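Long-range contact in digeranylgeranylglycerophospholipid reductase (Sulfolobus acidocaldarius, PDB 4OPC), which reduces the double bonds of the geranylgeranyl chains of archaeal membrane lipid precursors, using FAD as its cofactor: residues F16-R27 and Y102-R113. Numbering follows the deposited sequence. Where two conformers were deposited one is given.
Sequences FAGSSAAYQLSR and YNQRVLKEAQDR. With FDA (dihydroflavine-adenine dinucleotide), chain B.
Two arginines stack here with their NH1 atoms, R27 and R113, 3.5 Å apart and not hydrogen-bonded, and the R113 guanidinium is sandwiched: R27 CD sits over the centre of one face, while Y23 CE1 and OH lie over the opposite face, OH offset toward the rim. This closes the far end of two roughly parallel helices (29°, axes 8.8 Å apart) in the Rossmann-type FAD domain, where helix 16-25 follows the glycine-rich turn and A17 N donates to the FDA phosphate oxygen O1P. R113 bends at chi3 (67°), which turns NE onto S26 OG, 2.8 Å away, in the guanidinium plane and nearly straight at 171°. S26 OG in turn donates to Y23 O, so the serine links the arginine to the backbone carbonyl of Y23, and R27 N closes on R113 O at 3.2 Å. With an alanine here instead of R113, S26 OG would probably lose its donor, and Y23 and R27 the flat group between them. The middle is built of small side chains: A22 CB meets A110 CB at 4.1 Å, and S19 CB rests against L107 CD2 and V106 CG1. L107 and A22 also touch L34 of strand 32-35. Near the cofactor, N103 ND2 bonds to G14 O and S19 OG to G15 O, so both polar side chains serve the glycine turn. The F16 ring, in cation-pi contact with K302, meets Y102 obliquely, CZ lying 3.5 Å from Y102 CD2. On the outer side, E109 OE2 takes R105 NE from above the carboxylate plane.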
ATOM      1  N   PHE A  16       1.793   3.593  -9.567  1.00 13.58           N
ATOM      2  CA  PHE A  16       3.039   3.954  -8.893  1.00 14.47           C
ATOM      3  C   PHE A  16       4.017   2.789  -8.847  1.00 15.05           C
ATOM      4  O   PHE A  16       5.226   2.988  -8.952  1.00 14.24           O
ATOM      5  CB  PHE A  16       2.781   4.471  -7.476  1.00 15.11           C
ATOM      6  CG  PHE A  16       2.700   5.971  -7.378  1.00 14.16           C
ATOM      7  CD1 PHE A  16       1.846   6.693  -8.204  1.00 16.74           C
ATOM      8  CD2 PHE A  16       3.462   6.656  -6.448  1.00 16.81           C
ATOM      9  CE1 PHE A  16       1.760   8.074  -8.097  1.00 15.81           C
ATOM     10  CE2 PHE A  16       3.385   8.037  -6.344  1.00 19.60           C
ATOM     11  CZ  PHE A  16       2.524   8.748  -7.163  1.00 16.88           C
ATOM     12  N   ALA A  17       3.509   1.563  -8.710  1.00 12.35           N
ATOM     13  CA  ALA A  17       4.418   0.425  -8.646  1.00 11.98           C
ATOM     14  C   ALA A  17       5.095   0.175  -9.991  1.00 13.26           C
ATOM     15  O   ALA A  17       6.320   0.205 -10.096  1.00 12.09           O
ATOM     16  CB  ALA A  17       3.682  -0.820  -8.162  1.00 12.35           C
ATOM     17  N   GLY A  18       4.304  -0.045 -11.038  1.00 10.24           N
ATOM     18  CA  GLY A  18       4.868  -0.341 -12.346  1.00 11.97           C
ATOM     19  C   GLY A  18       5.712   0.783 -12.910  1.00 12.47           C
ATOM     20  O   GLY A  18       6.771   0.547 -13.520  1.00 13.12           O
ATOM     21  N   SER A  19       5.238   2.016 -12.727  1.00 11.50           N
ATOM     22  CA  SER A  19       5.978   3.163 -13.245  1.00 11.94           C
ATOM     23  C   SER A  19       7.317   3.325 -12.529  1.00 14.61           C
ATOM     24  O   SER A  19       8.309   3.698 -13.159  1.00 14.13           O
ATOM     25  CB  SER A  19       5.158   4.457 -13.183  1.00 14.29           C
ATOM     26  OG  SER A  19       4.929   4.863 -11.847  1.00 15.83           O
ATOM     27  N   SER A  20       7.360   3.041 -11.231  1.00 13.35           N
ATOM     28  CA  SER A  20       8.615   3.072 -10.471  0.60 10.93           C
ATOM     29  C   SER A  20       9.594   2.038 -10.998  1.00 14.79           C
ATOM     30  O   SER A  20      10.772   2.312 -11.187  1.00 15.19           O
ATOM     31  CB  SER A  20       8.367   2.828  -8.980  0.60 14.55           C
ATOM     32  OG  SER A  20       7.786   3.965  -8.382  0.60 17.87           O
ATOM     33  N   ALA A  21       9.100   0.829 -11.238  1.00 13.84           N
ATOM     34  CA  ALA A  21       9.951  -0.218 -11.798  1.00 13.36           C
ATOM     35  C   ALA A  21      10.515   0.217 -13.155  1.00 13.23           C
ATOM     36  O   ALA A  21      11.716   0.060 -13.416  1.00 14.77           O
ATOM     37  CB  ALA A  21       9.174  -1.528 -11.925  1.00 15.67           C
ATOM     38  N   ALA A  22       9.653   0.764 -14.010  1.00 11.79           N
ATOM     39  CA  ALA A  22      10.075   1.210 -15.338  1.00 12.39           C
ATOM     40  C   ALA A  22      11.144   2.295 -15.218  1.00 14.19           C
ATOM     41  O   ALA A  22      12.181   2.245 -15.896  1.00 14.90           O
ATOM     42  CB  ALA A  22       8.882   1.733 -16.124  1.00 14.49           C
ATOM     43  N   TYR A  23      10.901   3.278 -14.352  1.00 14.92           N
ATOM     44  CA  TYR A  23      11.833   4.380 -14.205  1.00 13.94           C
ATOM     45  C   TYR A  23      13.187   3.888 -13.686  1.00 14.56           C
ATOM     46  O   TYR A  23      14.239   4.243 -14.222  1.00 16.29           O
ATOM     47  CB  TYR A  23      11.256   5.455 -13.282  1.00 15.45           C
ATOM     48  CG  TYR A  23      12.093   6.699 -13.237  1.00 16.20           C
ATOM     49  CD1 TYR A  23      11.985   7.670 -14.230  1.00 18.72           C
ATOM     50  CD2 TYR A  23      13.008   6.904 -12.221  1.00 20.76           C
ATOM     51  CE1 TYR A  23      12.761   8.814 -14.199  1.00 21.52           C
ATOM     52  CE2 TYR A  23      13.790   8.049 -12.179  1.00 29.46           C
ATOM     53  CZ  TYR A  23      13.658   8.997 -13.170  1.00 28.44           C
ATOM     54  OH  TYR A  23      14.426  10.139 -13.138  1.00 32.96           O
ATOM     55  N   GLN A  24      13.153   3.037 -12.669  1.00 14.35           N
ATOM     56  CA  GLN A  24      14.376   2.529 -12.058  1.00 14.50           C
ATOM     57  C   GLN A  24      15.178   1.598 -12.975  1.00 17.10           C
ATOM     58  O   GLN A  24      16.382   1.449 -12.791  1.00 19.16           O
ATOM     59  CB  GLN A  24      14.058   1.834 -10.718  1.00 15.82           C
ATOM     60  CG  GLN A  24      13.396   2.735  -9.682  1.00 16.70           C
ATOM     61  CD  GLN A  24      14.357   3.654  -8.965  1.00 20.17           C
ATOM     62  OE1 GLN A  24      15.485   3.878  -9.410  1.00 24.54           O
ATOM     63  NE2 GLN A  24      13.912   4.205  -7.844  1.00 22.06           N
ATOM     64  N   LEU A  25      14.512   0.967 -13.939  1.00 15.49           N
ATOM     65  CA  LEU A  25      15.201   0.083 -14.890  1.00 14.93           C
ATOM     66  C   LEU A  25      15.700   0.804 -16.133  1.00 16.59           C
ATOM     67  O   LEU A  25      16.430   0.224 -16.936  1.00 18.52           O
ATOM     68  CB  LEU A  25      14.298  -1.072 -15.314  1.00 15.29           C
ATOM     69  CG  LEU A  25      14.120  -2.184 -14.282  1.00 14.51           C
ATOM     70  CD1 LEU A  25      12.933  -3.053 -14.670  1.00 21.27           C
ATOM     71  CD2 LEU A  25      15.386  -3.002 -14.153  1.00 19.55           C
ATOM     72  N   SER A  26      15.324   2.070 -16.284  1.00 16.79           N
ATOM     73  CA  SER A  26      15.600   2.797 -17.518  1.00 16.51           C
ATOM     74  C   SER A  26      17.056   3.277 -17.618  1.00 15.81           C
ATOM     75  O   SER A  26      17.800   3.260 -16.637  1.00 19.87           O
ATOM     76  CB  SER A  26      14.621   3.968 -17.673  1.00 17.95           C
ATOM     77  OG  SER A  26      14.897   5.004 -16.745  1.00 18.39           O
ATOM     78  N   ARG A  27      17.448   3.707 -18.815  1.00 16.15           N
ATOM     79  CA  ARG A  27      18.818   4.133 -19.111  1.00 18.05           C
ATOM     80  C   ARG A  27      19.875   3.058 -18.865  1.00 17.53           C
ATOM     81  O   ARG A  27      21.029   3.372 -18.602  1.00 20.47           O
ATOM     82  CB  ARG A  27      19.191   5.408 -18.348  1.00 21.47           C
ATOM     83  CG  ARG A  27      18.626   6.662 -18.949  1.00 23.52           C
ATOM     84  CD  ARG A  27      19.416   7.900 -18.570  1.00 24.90           C
ATOM     85  NE  ARG A  27      18.844   9.058 -19.248  1.00 23.87           N
ATOM     86  CZ  ARG A  27      19.018  10.320 -18.888  1.00 23.75           C
ATOM     87  NH1 ARG A  27      19.793  10.629 -17.857  1.00 26.44           N
ATOM     88  NH2 ARG A  27      18.434  11.290 -19.582  1.00 27.36           N
ATOM     89  N   TYR A 102       1.419  13.208 -12.002  1.00 17.33           N
ATOM     90  CA  TYR A 102       2.750  12.767 -11.619  1.00 15.90           C
ATOM     91  C   TYR A 102       3.095  11.397 -12.205  1.00 15.88           C
ATOM     92  O   TYR A 102       4.176  11.218 -12.782  1.00 16.91           O
ATOM     93  CB  TYR A 102       2.894  12.721 -10.093  1.00 15.92           C
ATOM     94  CG  TYR A 102       4.245  12.192  -9.683  1.00 16.36           C
ATOM     95  CD1 TYR A 102       5.377  12.993  -9.758  1.00 19.40           C
ATOM     96  CD2 TYR A 102       4.395  10.873  -9.262  1.00 14.43           C
ATOM     97  CE1 TYR A 102       6.622  12.503  -9.416  1.00 17.70           C
ATOM     98  CE2 TYR A 102       5.632  10.376  -8.911  1.00 15.29           C
ATOM     99  CZ  TYR A 102       6.745  11.191  -8.987  1.00 14.84           C
ATOM    100  OH  TYR A 102       7.988  10.692  -8.651  1.00 17.56           O
ATOM    101  N   ASN A 103       2.181  10.444 -12.052  1.00 15.61           N
ATOM    102  CA  ASN A 103       2.352   9.089 -12.569  1.00 15.25           C
ATOM    103  C   ASN A 103       2.640   9.114 -14.076  1.00 14.69           C
ATOM    104  O   ASN A 103       3.549   8.419 -14.558  1.00 14.48           O
ATOM    105  CB  ASN A 103       1.063   8.311 -12.257  1.00 16.78           C
ATOM    106  CG  ASN A 103       1.223   6.804 -12.286  1.00 15.37           C
ATOM    107  OD1 ASN A 103       0.507   6.107 -11.566  1.00 14.77           O
ATOM    108  ND2 ASN A 103       2.114   6.285 -13.125  1.00 16.18           N
ATOM    109  N   GLN A 104       1.884   9.916 -14.817  1.00 14.48           N
ATOM    110  CA  GLN A 104       2.089  10.004 -16.259  1.00 14.24           C
ATOM    111  C   GLN A 104       3.436  10.621 -16.601  1.00 17.09           C
ATOM    112  O   GLN A 104       4.069  10.234 -17.594  1.00 17.10           O
ATOM    113  CB  GLN A 104       0.931  10.749 -16.929  1.00 16.66           C
ATOM    114  CG  GLN A 104      -0.358   9.912 -16.946  1.00 18.18           C
ATOM    115  CD  GLN A 104      -1.612  10.726 -17.170  1.00 19.02           C
ATOM    116  OE1 GLN A 104      -1.617  11.698 -17.932  1.00 23.07           O
ATOM    117  NE2 GLN A 104      -2.695  10.331 -16.506  1.00 18.70           N
ATOM    118  N   ARG A 105       3.887  11.583 -15.802  1.00 17.55           N
ATOM    119  CA  ARG A 105       5.189  12.195 -16.056  1.00 18.42           C
ATOM    120  C   ARG A 105       6.318  11.192 -15.824  1.00 18.51           C
ATOM    121  O   ARG A 105       7.268  11.130 -16.609  1.00 18.46           O
ATOM    122  CB  ARG A 105       5.395  13.451 -15.203  1.00 20.27           C
ATOM    123  CG  ARG A 105       6.786  14.081 -15.340  1.00 25.69           C
ATOM    124  CD  ARG A 105       7.146  14.770 -14.023  1.00 30.38           C
ATOM    125  NE  ARG A 105       8.578  14.873 -13.805  1.00 52.79           N
ATOM    126  CZ  ARG A 105       9.118  15.240 -12.652  1.00 42.38           C
ATOM    127  NH1 ARG A 105       8.333  15.533 -11.616  1.00 25.16           N
ATOM    128  NH2 ARG A 105      10.436  15.311 -12.530  1.00 60.40           N
ATOM    129  N   VAL A 106       6.220  10.408 -14.757  1.00 17.95           N
ATOM    130  CA  VAL A 106       7.188   9.341 -14.512  1.00 18.47           C
ATOM    131  C   VAL A 106       7.241   8.398 -15.708  1.00 16.11           C
ATOM    132  O   VAL A 106       8.316   8.074 -16.199  1.00 16.05           O
ATOM    133  CB  VAL A 106       6.863   8.559 -13.227  1.00 16.30           C
ATOM    134  CG1 VAL A 106       7.777   7.352 -13.073  1.00 16.94           C
ATOM    135  CG2 VAL A 106       6.984   9.477 -12.013  1.00 20.69           C
ATOM    136  N   LEU A 107       6.075   7.999 -16.208  1.00 15.09           N
ATOM    137  CA  LEU A 107       6.025   7.108 -17.364  1.00 15.78           C
ATOM    138  C   LEU A 107       6.607   7.747 -18.617  1.00 14.76           C
ATOM    139  O   LEU A 107       7.348   7.098 -19.349  1.00 15.58           O
ATOM    140  CB  LEU A 107       4.597   6.656 -17.628  1.00 14.93           C
ATOM    141  CG  LEU A 107       4.041   5.675 -16.607  1.00 13.52           C
ATOM    142  CD1 LEU A 107       2.549   5.524 -16.847  1.00 18.34           C
ATOM    143  CD2 LEU A 107       4.749   4.346 -16.732  1.00 15.80           C
ATOM    144  N   LYS A 108       6.281   9.012 -18.871  1.00 15.13           N
ATOM    145  CA  LYS A 108       6.803   9.687 -20.055  1.00 16.05           C
ATOM    146  C   LYS A 108       8.320   9.824 -19.981  1.00 16.92           C
ATOM    147  O   LYS A 108       9.011   9.697 -20.993  1.00 17.72           O
ATOM    148  CB  LYS A 108       6.122  11.040 -20.247  1.00 21.12           C
ATOM    149  CG  LYS A 108       4.671  10.904 -20.711  1.00 28.97           C
ATOM    150  CD  LYS A 108       3.972  12.247 -20.848  1.00 37.54           C
ATOM    151  CE  LYS A 108       2.476  12.057 -21.069  1.00 41.14           C
ATOM    152  NZ  LYS A 108       1.717  13.334 -20.923  1.00 51.23           N
ATOM    153  N   GLU A 109       8.848  10.057 -18.782  1.00 17.02           N
ATOM    154  CA  GLU A 109      10.297  10.141 -18.634  1.00 18.47           C
ATOM    155  C   GLU A 109      10.955   8.777 -18.811  1.00 16.46           C
ATOM    156  O   GLU A 109      11.984   8.673 -19.468  1.00 17.02           O
ATOM    157  CB  GLU A 109      10.687  10.792 -17.306  1.00 19.33           C
ATOM    158  CG  GLU A 109      10.341  12.265 -17.299  1.00 24.89           C
ATOM    159  CD  GLU A 109      10.903  13.020 -16.112  1.00 31.26           C
ATOM    160  OE1 GLU A 109      11.746  12.456 -15.378  1.00 34.64           O
ATOM    161  OE2 GLU A 109      10.499  14.188 -15.927  1.00 31.47           O
ATOM    162  N   ALA A 110      10.344   7.732 -18.251  1.00 15.53           N
ATOM    163  CA  ALA A 110      10.837   6.375 -18.480  1.00 15.16           C
ATOM    164  C   ALA A 110      10.864   6.073 -19.986  1.00 15.71           C
ATOM    165  O   ALA A 110      11.807   5.474 -20.499  1.00 15.68           O
ATOM    166  CB  ALA A 110       9.977   5.362 -17.736  1.00 14.77           C
ATOM    167  N   GLN A 111       9.815   6.502 -20.682  1.00 15.45           N
ATOM    168  CA  GLN A 111       9.710   6.324 -22.128  1.00 15.82           C
ATOM    169  C   GLN A 111      10.826   7.071 -22.865  1.00 16.78           C
ATOM    170  O   GLN A 111      11.480   6.512 -23.753  1.00 18.88           O
ATOM    171  CB  GLN A 111       8.329   6.787 -22.580  1.00 17.73           C
ATOM    172  CG  GLN A 111       7.971   6.456 -24.026  1.00 18.01           C
ATOM    173  CD  GLN A 111       6.519   6.786 -24.303  1.00 21.27           C
ATOM    174  OE1 GLN A 111       6.010   7.797 -23.827  1.00 25.39           O
ATOM    175  NE2 GLN A 111       5.836   5.923 -25.047  1.00 20.36           N
ATOM    176  N   ASP A 112      11.065   8.322 -22.482  1.00 17.38           N
ATOM    177  CA  ASP A 112      12.172   9.089 -23.054  1.00 18.52           C
ATOM    178  C   ASP A 112      13.504   8.403 -22.767  1.00 18.85           C
ATOM    179  O   ASP A 112      14.458   8.544 -23.542  1.00 23.30           O
ATOM    180  CB  ASP A 112      12.209  10.514 -22.492  1.00 21.98           C
ATOM    181  CG  ASP A 112      11.027  11.362 -22.936  1.00 29.31           C
ATOM    182  OD1 ASP A 112      10.347  10.997 -23.917  1.00 27.00           O
ATOM    183  OD2 ASP A 112      10.788  12.409 -22.301  1.00 31.85           O
ATOM    184  N   ARG A 113      13.561   7.667 -21.665  1.00 19.87           N
ATOM    185  CA  ARG A 113      14.770   6.969 -21.233  1.00 19.57           C
ATOM    186  C   ARG A 113      14.816   5.519 -21.708  1.00 23.78           C
ATOM    187  O   ARG A 113      15.564   4.699 -21.169  1.00 24.73           O
ATOM    188  CB  ARG A 113      14.894   7.025 -19.708  1.00 17.90           C
ATOM    189  CG  ARG A 113      15.118   8.427 -19.156  1.00 18.94           C
ATOM    190  CD  ARG A 113      14.718   8.524 -17.682  1.00 24.63           C
ATOM    191  NE  ARG A 113      15.577   7.741 -16.797  1.00 27.44           N
ATOM    192  CZ  ARG A 113      16.609   8.240 -16.123  1.00 29.35           C
ATOM    193  NH1 ARG A 113      16.915   9.527 -16.231  1.00 27.22           N
ATOM    194  NH2 ARG A 113      17.336   7.448 -15.347  1.00 33.88           N
TER
HETATM  195  PA  FDA B 501      -2.664   0.663  -9.137  1.00 11.70           P
HETATM  196  O1A FDA B 501      -3.979   0.026  -8.913  1.00 12.00           O
HETATM  197  O2A FDA B 501      -2.558   2.165  -8.896  1.00 12.71           O
HETATM  198  O5B FDA B 501      -2.203   0.387 -10.626  1.00 11.03           O
HETATM  199  C5B FDA B 501      -2.422  -0.901 -11.234  1.00 11.04           C
HETATM  200  C4B FDA B 501      -2.442  -0.695 -12.726  1.00 11.70           C
HETATM  201  O4B FDA B 501      -2.463  -1.977 -13.386  1.00 11.74           O
HETATM  202  C3B FDA B 501      -3.647   0.090 -13.256  1.00 12.68           C
HETATM  203  O3B FDA B 501      -3.229   1.269 -13.942  1.00 12.98           O
HETATM  204  C2B FDA B 501      -4.397  -0.931 -14.132  1.00 12.65           C
HETATM  205  O2B FDA B 501      -5.013  -0.334 -15.262  1.00 13.64           O
HETATM  206  C1B FDA B 501      -3.275  -1.874 -14.539  1.00 11.82           C
HETATM  207  N9A FDA B 501      -3.648  -3.239 -14.890  1.00 11.73           N
HETATM  208  C8A FDA B 501      -4.292  -4.155 -14.094  1.00 11.96           C
HETATM  209  N7A FDA B 501      -4.424  -5.340 -14.645  1.00 11.86           N
HETATM  210  C5A FDA B 501      -3.816  -5.195 -15.883  1.00 11.31           C
HETATM  211  C6A FDA B 501      -3.574  -6.105 -16.930  1.00 11.73           C
HETATM  212  N6A FDA B 501      -3.885  -7.401 -16.875  1.00 13.27           N
HETATM  213  N1A FDA B 501      -2.895  -5.654 -18.003  1.00 11.89           N
HETATM  214  C2A FDA B 501      -2.542  -4.365 -18.048  1.00 12.57           C
HETATM  215  N3A FDA B 501      -2.679  -3.426 -17.109  1.00 12.19           N
HETATM  216  C4A FDA B 501      -3.303  -3.918 -16.032  1.00 11.53           C
HETATM  217  N1  FDA B 501      -1.822   5.380  -0.544  1.00 10.95           N
HETATM  218  C2  FDA B 501      -1.029   6.447  -0.205  1.00 11.33           C
HETATM  219  O2  FDA B 501       0.196   6.371  -0.241  1.00 11.95           O
HETATM  220  N3  FDA B 501      -1.662   7.612   0.141  1.00 11.51           N
HETATM  221  C4  FDA B 501      -3.019   7.807   0.300  1.00 11.85           C
HETATM  222  O4  FDA B 501      -3.453   8.942   0.484  1.00 12.91           O
HETATM  223  C4X FDA B 501      -3.786   6.660   0.001  1.00 11.30           C
HETATM  224  N5  FDA B 501      -5.145   6.738   0.086  1.00 11.23           N
HETATM  225  C5X FDA B 501      -5.933   5.773  -0.507  1.00 10.87           C
HETATM  226  C6  FDA B 501      -7.296   5.977  -0.671  1.00 11.82           C
HETATM  227  C7  FDA B 501      -8.094   5.064  -1.343  1.00 11.46           C
HETATM  228  C7M FDA B 501      -9.539   5.399  -1.606  1.00 12.64           C
HETATM  229  C8  FDA B 501      -7.522   3.879  -1.830  1.00 11.22           C
HETATM  230  C8M FDA B 501      -8.351   2.898  -2.628  1.00 13.20           C
HETATM  231  C9  FDA B 501      -6.155   3.657  -1.650  1.00 10.98           C
HETATM  232  C9A FDA B 501      -5.352   4.597  -1.015  1.00 10.94           C
HETATM  233  N10 FDA B 501      -3.959   4.426  -0.853  1.00 10.59           N
HETATM  234  C10 FDA B 501      -3.185   5.497  -0.461  1.00 11.36           C
HETATM  235  C1' FDA B 501      -3.258   3.235  -1.396  1.00 10.80           C
HETATM  236  C2' FDA B 501      -2.626   3.552  -2.764  1.00 11.01           C
HETATM  237  O2' FDA B 501      -3.552   4.258  -3.595  1.00 11.03           O
HETATM  238  C3' FDA B 501      -2.220   2.260  -3.477  1.00 11.05           C
HETATM  239  O3' FDA B 501      -1.507   1.449  -2.552  1.00 10.86           O
HETATM  240  C4' FDA B 501      -1.304   2.443  -4.695  1.00 11.09           C
HETATM  241  O4' FDA B 501      -1.800   3.447  -5.580  1.00 11.32           O
HETATM  242  C5' FDA B 501      -1.115   1.142  -5.439  1.00 10.85           C
HETATM  243  O5' FDA B 501      -0.339   1.366  -6.633  1.00 10.69           O
HETATM  244  P   FDA B 501      -0.145   0.184  -7.680  1.00 10.86           P
HETATM  245  O1P FDA B 501       0.699   0.719  -8.762  1.00 10.79           O
HETATM  246  O2P FDA B 501       0.298  -1.101  -6.996  1.00 10.79           O
HETATM  247  O3P FDA B 501      -1.620  -0.141  -8.210  1.00 10.86           O
HETATM  248  O   HOH W   1      16.743   5.317 -13.476  1.00 39.20           O
HETATM  249  O   HOH W   2      13.960  11.514 -15.483  1.00 43.56           O